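Side-chain contacts in KLLA0E08119p (Kluyveromyces lactis, PDB 3VA7), which probably makes urea-1-carboxylate from urea, hydrogencarbonate and ATP, as the biotin carboxylase, carboxyltransferase and biotin carrier part of a longer enzyme that probably also hydrolyses this product: residues Gly995-Val1000 / Trp1068-Phe1073; Cys1033-Glu1038 / Tyr1044-Arg1049. All blocks are in the same frame, centred on the assembly; numbering follows the deposited sequence.

Interaction 1. Residues Gly995-Val1000 / Trp1068-Phe1073; sequences GSPCAV and WLLTPF
P997 and L1070 meet through apolar atoms alone. From CB, the L1070 side chain leaves the backbone toward the 995-1000 segment. Its CG stands opposite the carbonyl carbon (chi1 -47°), and this sends the branch across to the proline. The touching atom is CD1 of L1070, which lies 3.7 Å from CG of P997 and equally near CB of that ring. The two side chains cross obliquely. Around them, L1070 also packs on F928 of strand 922-934, while P997 packs on V986 and I1034. The contact joins the loop before strand 1075-1081 to the mixed sheet of the carboxyltransferase part, in which strand 997-1001 runs between strands 984-989 and 1031-1034. At the other end, the CB of W1068 lies 4.2 Å from CA of G995. A CB on G995 would probably run into it, and the phi of 66° is one that glycine adopts readily. The W1068 indole turns away and stacks on H1066. Between the backbones sits a water. It donates to O of G995 at 2.9 Å and accepts from N of L1070, also at 2.9 Å, so it bridges the two segments beside the apolar contact.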
loop_
_atom_site.group_PDB
_atom_site.type_symbol
_atom_site.label_atom_id
_atom_site.label_comp_id
_atom_site.label_asym_id
_atom_site.label_seq_id
_atom_site.Cartn_x
_atom_site.Cartn_y
_atom_site.Cartn_z
ATOM N N GLY A 995 -9.706 -7.517 -6.564
ATOM C CA GLY A 995 -9.956 -7.925 -7.940
ATOM C C GLY A 995 -9.502 -9.328 -8.347
ATOM O O GLY A 995 -9.432 -9.647 -9.570
ATOM N N SER A 996 -9.201 -10.142 -7.331
ATOM C CA SER A 996 -8.952 -11.542 -7.495
ATOM C C SER A 996 -10.107 -12.189 -8.220
ATOM O O SER A 996 -11.233 -12.149 -7.717
ATOM C CB SER A 996 -8.839 -12.217 -6.144
ATOM O OG SER A 996 -7.615 -11.892 -5.530
ATOM N N PRO A 997 -9.826 -12.873 -9.349
ATOM C CA PRO A 997 -10.906 -13.399 -10.197
ATOM C C PRO A 997 -11.441 -14.719 -9.747
ATOM O O PRO A 997 -10.732 -15.447 -9.077
ATOM C CB PRO A 997 -10.233 -13.588 -11.554
ATOM C CG PRO A 997 -8.799 -13.889 -11.162
ATOM C CD PRO A 997 -8.493 -13.084 -9.927
ATOM N N CYS A 998 -12.706 -14.993 -10.079
ATOM C CA CYS A 998 -13.232 -16.344 -10.119
ATOM C C CYS A 998 -13.559 -16.711 -11.580
ATOM O O CYS A 998 -14.439 -16.140 -12.215
ATOM C CB CYS A 998 -14.440 -16.464 -9.218
ATOM S SG CYS A 998 -15.249 -18.099 -9.198
ATOM N N ALA A 999 -12.828 -17.662 -12.132
ATOM C CA ALA A 999 -12.854 -17.919 -13.545
ATOM C C ALA A 999 -13.209 -19.366 -13.702
ATOM O O ALA A 999 -13.140 -20.106 -12.717
ATOM C CB ALA A 999 -11.480 -17.627 -14.145
ATOM N N VAL A 1000 -13.598 -19.764 -14.920
ATOM C CA VAL A 1000 -14.057 -21.122 -15.216
ATOM C C VAL A 1000 -13.580 -21.539 -16.595
ATOM O O VAL A 1000 -13.603 -20.737 -17.530
ATOM C CB VAL A 1000 -15.580 -21.227 -15.185
ATOM C CG1 VAL A 1000 -16.222 -20.411 -16.296
ATOM C CG2 VAL A 1000 -16.010 -22.680 -15.242
ATOM N N TRP A 1068 -7.675 -2.840 -10.490
ATOM C CA TRP A 1068 -8.075 -4.199 -10.831
ATOM C C TRP A 1068 -7.945 -4.429 -12.336
ATOM O O TRP A 1068 -8.611 -3.766 -13.128
ATOM C CB TRP A 1068 -9.478 -4.527 -10.347
ATOM C CG TRP A 1068 -10.575 -3.610 -10.848
ATOM C CD1 TRP A 1068 -11.435 -3.851 -11.884
ATOM C CD2 TRP A 1068 -10.929 -2.311 -10.325
ATOM N NE1 TRP A 1068 -12.299 -2.772 -12.058
ATOM C CE2 TRP A 1068 -12.019 -1.824 -11.109
ATOM C CE3 TRP A 1068 -10.443 -1.523 -9.270
ATOM C CZ2 TRP A 1068 -12.626 -0.585 -10.871
ATOM C CZ3 TRP A 1068 -11.040 -0.263 -9.032
ATOM C CH2 TRP A 1068 -12.119 0.193 -9.836
ATOM N N LEU A 1069 -7.069 -5.346 -12.728
ATOM C CA LEU A 1069 -6.741 -5.505 -14.122
ATOM C C LEU A 1069 -7.846 -6.256 -14.882
ATOM O O LEU A 1069 -8.030 -6.047 -16.095
ATOM C CB LEU A 1069 -5.381 -6.179 -14.266
ATOM C CG LEU A 1069 -4.051 -5.408 -14.431
ATOM C CD1 LEU A 1069 -4.062 -3.955 -13.956
ATOM C CD2 LEU A 1069 -2.797 -6.137 -13.869
ATOM N N LEU A 1070 -8.611 -7.105 -14.188
ATOM C CA LEU A 1070 -9.613 -7.924 -14.871
ATOM C C LEU A 1070 -11.042 -7.429 -14.789
ATOM O O LEU A 1070 -11.400 -6.668 -13.905
ATOM C CB LEU A 1070 -9.549 -9.367 -14.372
ATOM C CG LEU A 1070 -8.159 -9.988 -14.303
ATOM C CD1 LEU A 1070 -8.198 -11.344 -13.723
ATOM C CD2 LEU A 1070 -7.493 -10.036 -15.670
ATOM N N THR A 1071 -11.874 -7.890 -15.719
ATOM C CA THR A 1071 -13.287 -7.571 -15.704
ATOM C C THR A 1071 -14.013 -8.869 -16.005
ATOM O O THR A 1071 -13.496 -9.705 -16.776
ATOM C CB THR A 1071 -13.614 -6.565 -16.822
ATOM O OG1 THR A 1071 -12.916 -5.354 -16.586
ATOM C CG2 THR A 1071 -15.103 -6.294 -16.869
ATOM N N PRO A 1072 -15.231 -9.038 -15.449
ATOM C CA PRO A 1072 -16.021 -10.222 -15.842
ATOM C C PRO A 1072 -16.152 -10.335 -17.347
ATOM O O PRO A 1072 -16.291 -9.292 -18.061
ATOM C CB PRO A 1072 -17.378 -9.973 -15.200
ATOM C CG PRO A 1072 -17.037 -9.086 -13.978
ATOM C CD PRO A 1072 -15.902 -8.223 -14.420
ATOM N N PHE A 1073 -16.081 -11.588 -17.826
ATOM C CA PHE A 1073 -16.054 -11.930 -19.273
ATOM C C PHE A 1073 -14.682 -11.873 -19.945
ATOM O O PHE A 1073 -14.556 -12.379 -21.041
ATOM C CB PHE A 1073 -17.065 -11.123 -20.095
ATOM C CG PHE A 1073 -18.467 -11.302 -19.652
ATOM C CD1 PHE A 1073 -19.204 -10.217 -19.183
ATOM C CD2 PHE A 1073 -19.056 -12.555 -19.660
ATOM C CE1 PHE A 1073 -20.502 -10.407 -18.760
ATOM C CE2 PHE A 1073 -20.372 -12.748 -19.224
ATOM C CZ PHE A 1073 -21.083 -11.699 -18.770
HETATM O O HOH W 1 -8.165 -7.774 -11.420
#

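Interaction 2. Residues Cys1033-Glu1038 / Tyr1044-Arg1049; sequences CIYNAE and YQLVGR. With URE (urea), chain C.
The urea pocket of the carboxyltransferase part takes three of its residues, C1033, Y1035 and Y1044, from this contact between strand 1031-1034 with the turn after it and segment 1044-1049. SG of C1033 lies over one face of the Y1044 ring in a sulfur-aromatic contact, 4.1 Å from the ring centroid and 29° off the normal. Here chi1 of 79° sets the sulfur between the backbone N and the carbonyl carbon. SG of C1033 is also 3.6 Å from O of the urea. The Y1035 hydroxyl reaches the backbone of the other segment: N of Y1044 donates to its OH over 3.0 Å, at 139°. Urea N1 comes to the edge of the Y1035 ring, near its plane, and gives OH a weak bond of 2.7 Å. R1017 NH2 also hydrogen-bonds to this OH. CE1 of Y1035 lies 3.9 Å from CD2 of L1046, and the two side chains cross at about a right angle. Y1044 places CD2 3.2 Å from the urea carbon, while its own hydroxyl bonds to D728. With a phenylalanine in place of Y1035, N of Y1044, N1 of the urea and R1017 would probably all lose this acceptor. Two protein donors and the weaker urea N-H share this buried oxygen, consistent with Y1035 placing the urea relative to the Y1044 backbone and R1017.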
loop_
_atom_site.group_PDB
_atom_site.type_symbol
_atom_site.label_atom_id
_atom_site.label_comp_id
_atom_site.label_asym_id
_atom_site.label_seq_id
_atom_site.Cartn_x
_atom_site.Cartn_y
_atom_site.Cartn_z
ATOM N N CYS A 1033 -8.816 -19.293 -9.440
ATOM C CA CYS A 1033 -8.575 -17.936 -8.912
ATOM C C CYS A 1033 -7.090 -17.582 -8.896
ATOM O O CYS A 1033 -6.229 -18.470 -8.899
ATOM C CB CYS A 1033 -9.131 -17.779 -7.514
ATOM S SG CYS A 1033 -8.097 -18.503 -6.230
ATOM N N ILE A 1034 -6.802 -16.287 -8.936
ATOM C CA ILE A 1034 -5.474 -15.756 -8.709
ATOM C C ILE A 1034 -5.583 -14.914 -7.448
ATOM O O ILE A 1034 -6.427 -14.023 -7.379
ATOM C CB ILE A 1034 -5.005 -14.882 -9.855
ATOM C CG1 ILE A 1034 -4.831 -15.743 -11.097
ATOM C CG2 ILE A 1034 -3.728 -14.217 -9.488
ATOM C CD1 ILE A 1034 -4.621 -14.950 -12.394
ATOM N N TYR A 1035 -4.778 -15.229 -6.427
ATOM C CA TYR A 1035 -4.836 -14.464 -5.164
ATOM C C TYR A 1035 -4.092 -13.143 -5.369
ATOM O O TYR A 1035 -2.868 -13.112 -5.338
ATOM C CB TYR A 1035 -4.256 -15.261 -3.997
ATOM C CG TYR A 1035 -5.091 -16.438 -3.561
ATOM C CD1 TYR A 1035 -4.932 -17.678 -4.174
ATOM C CD2 TYR A 1035 -6.039 -16.344 -2.538
ATOM C CE1 TYR A 1035 -5.677 -18.797 -3.815
ATOM C CE2 TYR A 1035 -6.828 -17.509 -2.147
ATOM C CZ TYR A 1035 -6.625 -18.721 -2.823
ATOM O OH TYR A 1035 -7.327 -19.893 -2.542
ATOM N N ASN A 1036 -4.821 -12.057 -5.613
ATOM C CA ASN A 1036 -4.147 -10.773 -5.921
ATOM C C ASN A 1036 -3.421 -10.113 -4.752
ATOM O O ASN A 1036 -2.623 -9.203 -4.980
ATOM C CB ASN A 1036 -5.083 -9.750 -6.596
ATOM C CG ASN A 1036 -5.436 -10.135 -7.999
ATOM O OD1 ASN A 1036 -4.765 -10.992 -8.597
ATOM N ND2 ASN A 1036 -6.482 -9.488 -8.566
ATOM N N ALA A 1037 -3.708 -10.539 -3.520
ATOM C CA ALA A 1037 -3.089 -9.919 -2.333
ATOM C C ALA A 1037 -2.159 -10.854 -1.530
ATOM O O ALA A 1037 -2.443 -12.047 -1.380
ATOM C CB ALA A 1037 -4.157 -9.383 -1.435
ATOM N N GLU A 1038 -1.093 -10.286 -0.981
ATOM C CA GLU A 1038 -0.144 -11.000 -0.166
ATOM C C GLU A 1038 -0.730 -11.238 1.247
ATOM O O GLU A 1038 -1.136 -10.300 1.908
ATOM C CB GLU A 1038 1.133 -10.170 -0.068
ATOM C CG GLU A 1038 2.152 -10.639 0.974
ATOM C CD GLU A 1038 2.653 -12.068 0.739
ATOM O OE1 GLU A 1038 2.802 -12.764 1.745
ATOM O OE2 GLU A 1038 2.872 -12.509 -0.436
ATOM N N TYR A 1044 -9.011 -22.251 -1.831
ATOM C CA TYR A 1044 -8.809 -23.051 -3.077
ATOM C C TYR A 1044 -7.547 -23.973 -3.011
ATOM O O TYR A 1044 -6.589 -23.684 -2.268
ATOM C CB TYR A 1044 -8.676 -22.136 -4.281
ATOM C CG TYR A 1044 -9.968 -21.596 -4.871
ATOM C CD1 TYR A 1044 -10.117 -21.479 -6.271
ATOM C CD2 TYR A 1044 -11.025 -21.153 -4.061
ATOM C CE1 TYR A 1044 -11.281 -20.979 -6.829
ATOM C CE2 TYR A 1044 -12.183 -20.612 -4.616
ATOM C CZ TYR A 1044 -12.302 -20.539 -6.004
ATOM O OH TYR A 1044 -13.450 -20.035 -6.583
ATOM N N GLN A 1045 -7.575 -25.063 -3.782
ATOM C CA GLN A 1045 -6.430 -25.967 -4.006
ATOM C C GLN A 1045 -5.334 -25.266 -4.770
ATOM O O GLN A 1045 -5.566 -24.686 -5.826
ATOM C CB GLN A 1045 -6.880 -27.234 -4.729
ATOM C CG GLN A 1045 -8.025 -28.006 -3.974
ATOM C CD GLN A 1045 -7.614 -28.484 -2.597
ATOM O OE1 GLN A 1045 -8.465 -28.704 -1.710
ATOM N NE2 GLN A 1045 -6.316 -28.647 -2.392
ATOM N N LEU A 1046 -4.136 -25.278 -4.218
ATOM C CA LEU A 1046 -3.030 -24.484 -4.735
ATOM C C LEU A 1046 -2.170 -25.251 -5.742
ATOM O O LEU A 1046 -1.741 -26.350 -5.511
ATOM C CB LEU A 1046 -2.174 -23.939 -3.582
ATOM C CG LEU A 1046 -2.935 -23.287 -2.426
ATOM C CD1 LEU A 1046 -2.001 -22.898 -1.310
ATOM C CD2 LEU A 1046 -3.828 -22.067 -2.865
ATOM N N VAL A 1047 -1.834 -24.589 -6.838
ATOM C CA VAL A 1047 -1.415 -25.254 -8.052
ATOM C C VAL A 1047 -0.157 -24.562 -8.608
ATOM O O VAL A 1047 0.667 -25.195 -9.261
ATOM C CB VAL A 1047 -2.664 -25.189 -8.914
ATOM C CG1 VAL A 1047 -2.578 -24.380 -10.208
ATOM C CG2 VAL A 1047 -3.389 -26.465 -8.917
ATOM N N GLY A 1048 0.059 -23.284 -8.303
ATOM C CA GLY A 1048 1.210 -22.599 -8.873
ATOM C C GLY A 1048 1.094 -21.106 -8.700
ATOM O O GLY A 1048 0.215 -20.634 -7.951
ATOM N N ARG A 1049 1.960 -20.335 -9.352
ATOM C CA ARG A 1049 1.923 -18.908 -9.110
ATOM C C ARG A 1049 2.190 -18.067 -10.355
ATOM O O ARG A 1049 3.073 -18.396 -11.136
ATOM C CB ARG A 1049 2.857 -18.566 -7.955
ATOM C CG ARG A 1049 2.821 -17.163 -7.468
ATOM C CD ARG A 1049 3.773 -16.954 -6.248
ATOM N NE ARG A 1049 5.043 -17.670 -6.342
ATOM C CZ ARG A 1049 6.248 -17.097 -6.341
ATOM N NH1 ARG A 1049 6.381 -15.788 -6.187
ATOM N NH2 ARG A 1049 7.332 -17.854 -6.447
HETATM C C URE C . -10.542 -18.485 -2.304
HETATM O O URE C . -10.289 -17.919 -3.397
HETATM N N1 URE C . -9.601 -18.873 -1.479
HETATM N N2 URE C . -11.761 -18.790 -1.835
#

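Both interactions are buried and reach the same mixed sheet, in which strands 997-1001 and 1031-1034 are neighbours. Along the chain, interaction 2 is nested inside the loop that interaction 1 closes, and their centres are about 13 Å apart. They also touch directly: OG of S996 probably hydrogen-bonds to N of N1036 at 2.8 Å. Their chemistry differs with their place. Interaction 1 lies farther from the site, with the P997 side chain about 8 Å from the urea, and relies on apolar packing and a water. Interaction 2 faces the ligand and adds hydroxyl and sulfur-aromatic contacts. Its Y1035 side chain is about 6 Å from the bound biotin group.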